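PDB 7JVH: glycoside Hydrolase Family 43_12 from Metagenome, which probably hydrolyses glycosidic linkages in plant polysaccharides such as arabinoxylan. Local coordinates for residues Lys194-Gly198 with Pro199-Cys203; Arg323-Ser326 with Lys327-Asn331. All coordinates share one frame; numbering follows the deposited sequence.

Contact 1. Residues Lys194-Gly198 with Pro199-Cys203; sequences KPLYG and PNHRC
Leu196 N donates a hydrogen bond to His201 ND1 over 3.1 Å, and the backbone amide meets the imidazole almost in the ring plane, 11° out of it. The pair lies in the loop between strands 184-190 and 203-210, neighbours in the third four-stranded sheet of the five-bladed beta-propeller typical of family 43. Within this loop a type I beta turn from Gly198 to His201 reverses the chain, and His201 N returns to Gly198 O at 3.2 Å. His201 reaches back to the amide of Leu196 because chi1 of -179° turns its ring away from its own N. At the far corner of its ring NE2 bonds to Asn226 OD1, so both imidazole nitrogens are engaged and the ring is held against rotation; the proton would then probably sit on NE2. The Leu196 side chain runs alongside, its CB 3.8 Å from His201 ND1. Tyr197 lays one face of its ring over His201 CB, which lies 3.6 Å from the centroid in a CH-pi contact, while the two aromatic planes, near parallel, are slid so far apart that they hardly overlap. A leucine in place of Tyr197 would probably leave His201 CB without its aromatic cover and Pro235 O without its hydroxyl partner. At Gly198 (phi 92°) a CB would be jammed against Tyr197 O and would also crowd Pro199 CD. The Tyr197 ring brings CE2 to 3.4 Å from His201 N, and its OH is bonded to Pro235 O.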
loop_
_atom_site.group_PDB
_atom_site.type_symbol
_atom_site.label_atom_id
_atom_site.label_comp_id
_atom_site.label_asym_id
_atom_site.label_seq_id
_atom_site.Cartn_x
_atom_site.Cartn_y
_atom_site.Cartn_z
ATOM N N LYS A 194 29.604 12.019 5.968
ATOM C CA LYS A 194 29.889 12.412 7.357
ATOM C C LYS A 194 28.612 12.685 8.157
ATOM O O LYS A 194 28.225 13.837 8.305
ATOM C CB LYS A 194 30.811 13.658 7.368
ATOM C CG LYS A 194 31.364 14.041 8.739
ATOM C CD LYS A 194 31.826 15.498 8.822
ATOM C CE LYS A 194 31.973 15.940 10.274
ATOM N NZ LYS A 194 31.711 17.391 10.506
ATOM N N PRO A 195 27.936 11.647 8.702
ATOM C CA PRO A 195 26.786 11.856 9.591
ATOM C C PRO A 195 27.037 12.820 10.755
ATOM O O PRO A 195 27.979 12.632 11.510
ATOM C CB PRO A 195 26.484 10.442 10.118
ATOM C CG PRO A 195 27.013 9.525 9.049
ATOM C CD PRO A 195 28.208 10.226 8.437
ATOM N N LEU A 196 26.182 13.845 10.878
ATOM C CA LEU A 196 26.316 14.910 11.868
ATOM C C LEU A 196 25.445 14.702 13.110
ATOM O O LEU A 196 25.681 15.340 14.140
ATOM C CB LEU A 196 26.005 16.263 11.230
ATOM C CG LEU A 196 27.043 16.816 10.255
ATOM C CD1 LEU A 196 26.671 18.213 9.820
ATOM C CD2 LEU A 196 28.440 16.787 10.841
ATOM N N TYR A 197 24.436 13.825 13.009
ATOM C CA TYR A 197 23.515 13.541 14.120
ATOM C C TYR A 197 22.833 12.172 14.027
ATOM O O TYR A 197 21.632 12.034 14.321
ATOM C CB TYR A 197 22.458 14.657 14.261
ATOM C CG TYR A 197 21.652 14.956 13.012
ATOM C CD1 TYR A 197 22.089 15.909 12.094
ATOM C CD2 TYR A 197 20.437 14.310 12.763
ATOM C CE1 TYR A 197 21.357 16.199 10.953
ATOM C CE2 TYR A 197 19.694 14.593 11.629
ATOM C CZ TYR A 197 20.160 15.546 10.723
ATOM O OH TYR A 197 19.456 15.850 9.576
ATOM N N GLY A 198 23.604 11.157 13.627
ATOM C CA GLY A 198 23.163 9.783 13.652
ATOM C C GLY A 198 22.520 9.364 12.335
ATOM O O GLY A 198 22.586 10.090 11.342
ATOM N N PRO A 199 21.912 8.158 12.292
ATOM C CA PRO A 199 21.250 7.676 11.076
ATOM C C PRO A 199 20.107 8.548 10.506
ATOM O O PRO A 199 19.779 8.372 9.329
ATOM C CB PRO A 199 20.707 6.290 11.479
ATOM C CG PRO A 199 21.060 6.058 12.916
ATOM C CD PRO A 199 21.901 7.197 13.410
ATOM N N ASN A 200 19.503 9.432 11.309
ATOM C CA ASN A 200 18.408 10.282 10.799
ATOM C C ASN A 200 18.901 11.343 9.828
ATOM O O ASN A 200 18.134 11.842 9.015
ATOM C CB ASN A 200 17.600 10.966 11.929
ATOM C CG ASN A 200 16.771 9.991 12.742
ATOM O OD1 ASN A 200 16.470 8.885 12.302
ATOM N ND2 ASN A 200 16.416 10.402 13.948
ATOM N N HIS A 201 20.187 11.687 9.927
ATOM C CA HIS A 201 20.806 12.583 8.963
ATOM C C HIS A 201 20.852 11.894 7.592
ATOM O O HIS A 201 21.479 10.854 7.429
ATOM C CB HIS A 201 22.206 12.994 9.407
ATOM C CG HIS A 201 22.874 13.938 8.466
ATOM N ND1 HIS A 201 24.205 14.270 8.560
ATOM C CD2 HIS A 201 22.393 14.609 7.397
ATOM C CE1 HIS A 201 24.509 15.119 7.597
ATOM N NE2 HIS A 201 23.427 15.344 6.880
ATOM N N ARG A 202 20.146 12.490 6.624
ATOM C CA ARG A 202 20.086 12.001 5.263
ATOM C C ARG A 202 20.259 13.151 4.283
ATOM O O ARG A 202 20.333 14.321 4.687
ATOM C CB ARG A 202 18.744 11.296 5.039
ATOM C CG ARG A 202 18.599 9.983 5.799
ATOM C CD ARG A 202 19.669 8.920 5.569
ATOM N NE ARG A 202 19.420 8.147 4.355
ATOM C CZ ARG A 202 19.692 6.859 4.186
ATOM N NH1 ARG A 202 20.253 6.130 5.163
ATOM N NH2 ARG A 202 19.452 6.307 2.999
ATOM N N CYS A 203 20.342 12.802 2.994
ATOM C CA CYS A 203 20.689 13.731 1.922
ATOM C C CYS A 203 19.819 13.515 0.722
ATOM O O CYS A 203 19.349 12.405 0.487
ATOM C CB CYS A 203 22.139 13.480 1.455
ATOM S SG CYS A 203 23.371 13.934 2.658
#

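Contact 2. Residues Arg323-Ser326 with Lys327-Asn331; sequences RPNS and KGNVN
Asn325 OD1 accepts a hydrogen bond from Asn329 N at 2.8 Å, the amide approaching 33° from the plane of the side-chain carbonyl. The same oxygen takes a second, weak bond from Lys327 N at 3.1 Å, which makes an Asx turn, so two backbone amides grip one acceptor. CG lies between the backbone N and the carbonyl carbon of Asn325 (chi1 76°), a torsion that folds the carboxamide back over the turn it stabilises. The backbone itself is a type I beta turn from Asn325 to Gly328, closed by Gly328 N to Asn325 O at 3.0 Å. One residue further on, Asn325 N donates to Asn329 O at 2.9 Å, and the two bonds together define a type I turn with a G1 beta bulge. Gly328 is the bulge residue, and its phi of 84° is one that favours glycine. Asn329 O is used twice, since Pro324 CA also approaches it at 3.3 Å in a CA-H...O contact. Apolar packing is light, with Pro324 CB 4.4 Å from Val330 CG2; the same CB also lies 3.7 Å from Gly328 O. Beyond the turn, the other end of the Asn325 amide bonds through ND2 to Gly523 O, and Val330 N bonds to Asn551 OD1, both in the C-terminal concanavalin A-like region. Asn325 thus spends its oxygen inside the turn and its nitrogen on that neighbouring part of the chain, which implies that one carboxamide both shapes this loop and fastens it to the surface against which it sits.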
loop_
_atom_site.group_PDB
_atom_site.type_symbol
_atom_site.label_atom_id
_atom_site.label_comp_id
_atom_site.label_asym_id
_atom_site.label_seq_id
_atom_site.Cartn_x
_atom_site.Cartn_y
_atom_site.Cartn_z
ATOM N N ARG A 323 -5.197 6.967 9.481
ATOM C CA ARG A 323 -6.345 7.274 10.328
ATOM C C ARG A 323 -6.269 6.342 11.532
ATOM O O ARG A 323 -6.794 5.236 11.468
ATOM C CB ARG A 323 -7.664 7.114 9.555
ATOM C CG ARG A 323 -7.811 7.926 8.294
ATOM C CD ARG A 323 -9.108 7.637 7.549
ATOM N NE ARG A 323 -9.076 6.435 6.729
ATOM C CZ ARG A 323 -9.865 5.359 6.888
ATOM N NH1 ARG A 323 -10.799 5.301 7.838
ATOM N NH2 ARG A 323 -9.711 4.297 6.084
ATOM N N PRO A 324 -5.686 6.765 12.678
ATOM C CA PRO A 324 -5.578 5.881 13.850
ATOM C C PRO A 324 -6.904 5.658 14.582
ATOM O O PRO A 324 -7.842 6.447 14.412
ATOM C CB PRO A 324 -4.614 6.638 14.783
ATOM C CG PRO A 324 -4.842 8.097 14.380
ATOM C CD PRO A 324 -5.126 8.103 12.900
ATOM N N ASN A 325 -6.969 4.595 15.396
ATOM C CA ASN A 325 -8.141 4.283 16.213
ATOM C C ASN A 325 -8.058 5.067 17.517
ATOM O O ASN A 325 -7.156 5.874 17.694
ATOM C CB ASN A 325 -8.293 2.767 16.449
ATOM C CG ASN A 325 -7.325 2.222 17.476
ATOM O OD1 ASN A 325 -6.345 2.867 17.826
ATOM N ND2 ASN A 325 -7.610 1.013 17.975
ATOM N N SER A 326 -9.011 4.835 18.423
ATOM C CA SER A 326 -9.104 5.576 19.690
ATOM C C SER A 326 -7.870 5.449 20.598
ATOM O O SER A 326 -7.657 6.294 21.456
ATOM C CB SER A 326 -10.360 5.152 20.467
ATOM O OG SER A 326 -10.341 3.775 20.778
ATOM N N LYS A 327 -7.090 4.369 20.414
ATOM C CA LYS A 327 -5.862 4.115 21.171
ATOM C C LYS A 327 -4.575 4.519 20.420
ATOM O O LYS A 327 -3.474 4.253 20.892
ATOM C CB LYS A 327 -5.787 2.647 21.579
ATOM C CG LYS A 327 -6.832 2.252 22.624
ATOM C CD LYS A 327 -6.919 0.760 22.808
ATOM C CE LYS A 327 -5.660 0.191 23.489
ATOM N NZ LYS A 327 -5.435 0.771 24.855
ATOM N N GLY A 328 -4.734 5.149 19.254
ATOM C CA GLY A 328 -3.634 5.589 18.418
ATOM C C GLY A 328 -3.033 4.554 17.483
ATOM O O GLY A 328 -2.081 4.851 16.743
ATOM N N ASN A 329 -3.579 3.336 17.495
ATOM C CA ASN A 329 -3.090 2.253 16.642
ATOM C C ASN A 329 -3.625 2.348 15.227
ATOM O O ASN A 329 -4.691 2.909 15.017
ATOM C CB ASN A 329 -3.437 0.894 17.256
ATOM C CG ASN A 329 -2.764 0.691 18.580
ATOM O OD1 ASN A 329 -1.723 1.277 18.826
ATOM N ND2 ASN A 329 -3.349 -0.130 19.438
ATOM N N VAL A 330 -2.869 1.774 14.279
ATOM C CA VAL A 330 -3.197 1.765 12.860
ATOM C C VAL A 330 -3.097 0.347 12.306
ATOM O O VAL A 330 -1.985 -0.201 12.176
ATOM C CB VAL A 330 -2.216 2.633 12.050
ATOM C CG1 VAL A 330 -2.777 2.968 10.679
ATOM C CG2 VAL A 330 -1.857 3.882 12.808
ATOM N N ASN A 331 -4.267 -0.226 11.968
ATOM C CA ASN A 331 -4.370 -1.506 11.292
ATOM C C ASN A 331 -4.642 -1.321 9.803
ATOM O O ASN A 331 -4.668 -2.284 9.038
ATOM C CB ASN A 331 -5.443 -2.373 11.928
ATOM C CG ASN A 331 -5.115 -2.736 13.368
ATOM O OD1 ASN A 331 -4.420 -1.984 14.070
ATOM N ND2 ASN A 331 -5.624 -3.891 13.825
#

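Overall arrangement
Contact 1 and contact 2 illustrate how a beta-propeller repeats one topology with different local chemistry. Each lies in the loop joining the second and third strands of a four-stranded antiparallel sheet: 184-190 to 203-210 for contact 1, and 316-322 to 335-342 for contact 2, which comes later in the chain. Their centres are 30 Å apart and their nearest atoms about 19 Å, so they do not touch. Contact 1 sits far out, 28 Å from the chain centre, and leans on other loops of the propeller. Contact 2, 17 Å from that centre, faces the C-terminal region and helps join it to the propeller.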